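Local coordinates for cAMP-dependent protein kinase regulatory subunit (Saccharomyces cerevisiae, PDB 6XQK) that probably restrains yeast protein kinase A until cAMP binds, and forms oligomers through its docking and dimerization domain, at residues A12-Q15 against L16-E20. Residues are numbered along the deposited sequence; the frame is centred on the assembly and turned at random.
Sequences AELQ and LFQNE
Gln15 and Asn19, one helical turn apart, join their side-chain amides through a hydrogen bond from Gln15 NE2 to Asn19 OD1 (3.2 Å). The bend of the Gln15 chain at chi2 (56°) turns its amide toward the following turn. The bond is asymmetric: OD1 lies in the Gln15 amide plane, whereas NE2 sits above the plane of the Asn19 carbonyl, and the two amides are inclined by 51°. The backbone makes four successive i+4 to i N-H...O bonds, from Leu16 N to Ala12 O up to Asn19 N to Gln15 O, the straightest being Gln18 N to Leu14 O (2.9 Å, 169° at the hydrogen). Glu13 forms a salt bridge with Arg40.

Gln18 OE1, a polar atom against an aliphatic group, faces Leu14 CG (3.3 Å) from the side of its C-H, about equally far from both methyls, and makes a weak hydrogen bond to NE2 of Gln18 of the second subunit.

Apolar contacts involve Leu14 CD1, which reaches the edge of the Phe17 ring, 4.4 Å from Phe17 CD2. Phe17 also meets Phe37 of helix 29-49 and Phe17 of the second subunit. Helix 8-24 thus packs on helix 29-49 and on the second subunit of a four-chain assembly, as in RIIa docking and dimerization domains.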
# COMPACT_ATOMS: atom_id res chain seq x y z
N ALA A 12 -12.55 14.63 8.63
CA ALA A 12 -13.34 14.30 7.43
C ALA A 12 -12.88 12.99 6.82
O ALA A 12 -13.72 12.13 6.54
CB ALA A 12 -13.24 15.43 6.42
N GLU A 13 -11.54 12.80 6.67
CA GLU A 13 -11.01 11.55 6.13
C GLU A 13 -11.25 10.35 7.06
O GLU A 13 -11.47 9.23 6.59
CB GLU A 13 -9.51 11.68 5.84
CG GLU A 13 -9.19 12.62 4.71
CD GLU A 13 -9.39 12.07 3.31
OE1 GLU A 13 -9.87 10.93 3.13
OE2 GLU A 13 -9.04 12.82 2.37
N LEU A 14 -11.22 10.59 8.37
CA LEU A 14 -11.49 9.55 9.34
C LEU A 14 -12.97 9.18 9.32
O LEU A 14 -13.30 8.00 9.39
CB LEU A 14 -11.05 9.99 10.74
CG LEU A 14 -11.18 8.96 11.83
CD1 LEU A 14 -10.32 7.75 11.55
CD2 LEU A 14 -10.82 9.55 13.17
N GLN A 15 -13.86 10.16 9.17
CA GLN A 15 -15.31 9.92 9.10
C GLN A 15 -15.67 9.14 7.82
O GLN A 15 -16.51 8.25 7.85
CB GLN A 15 -16.09 11.23 9.21
CG GLN A 15 -17.56 11.07 9.60
CD GLN A 15 -17.81 10.31 10.91
OE1 GLN A 15 -17.45 10.76 12.01
NE2 GLN A 15 -18.47 9.15 10.84
N LEU A 16 -15.01 9.45 6.71
CA LEU A 16 -15.23 8.74 5.45
C LEU A 16 -14.79 7.27 5.58
O LEU A 16 -15.46 6.35 5.06
CB LEU A 16 -14.42 9.41 4.33
CG LEU A 16 -15.01 10.62 3.62
CD1 LEU A 16 -14.16 10.98 2.42
CD2 LEU A 16 -16.44 10.36 3.16
N PHE A 17 -13.65 7.04 6.24
CA PHE A 17 -13.11 5.70 6.47
C PHE A 17 -14.02 4.91 7.40
O PHE A 17 -14.41 3.80 7.06
CB PHE A 17 -11.70 5.78 7.02
CG PHE A 17 -11.14 4.47 7.48
CD1 PHE A 17 -10.95 3.43 6.59
CD2 PHE A 17 -10.74 4.29 8.80
CE1 PHE A 17 -10.40 2.22 7.01
CE2 PHE A 17 -10.19 3.09 9.22
CZ PHE A 17 -10.04 2.06 8.32
N GLN A 18 -14.43 5.49 8.54
CA GLN A 18 -15.33 4.83 9.48
C GLN A 18 -16.66 4.46 8.82
O GLN A 18 -17.22 3.41 9.13
CB GLN A 18 -15.57 5.72 10.70
CG GLN A 18 -14.41 5.75 11.65
CD GLN A 18 -14.59 6.77 12.75
OE1 GLN A 18 -13.63 7.35 13.25
NE2 GLN A 18 -15.83 7.03 13.19
N ASN A 19 -17.15 5.32 7.90
CA ASN A 19 -18.38 5.07 7.16
C ASN A 19 -18.22 3.86 6.23
O ASN A 19 -19.14 3.05 6.11
CB ASN A 19 -18.78 6.30 6.37
CG ASN A 19 -19.35 7.41 7.21
OD1 ASN A 19 -19.56 7.27 8.43
ND2 ASN A 19 -19.61 8.56 6.56
N GLU A 20 -17.05 3.75 5.59
CA GLU A 20 -16.73 2.64 4.69
C GLU A 20 -16.63 1.31 5.44
O GLU A 20 -17.12 0.29 4.95
CB GLU A 20 -15.42 2.93 3.95
CG GLU A 20 -15.61 3.80 2.73
CD GLU A 20 -16.52 3.18 1.70
OE1 GLU A 20 -16.32 1.99 1.37
OE2 GLU A 20 -17.47 3.87 1.26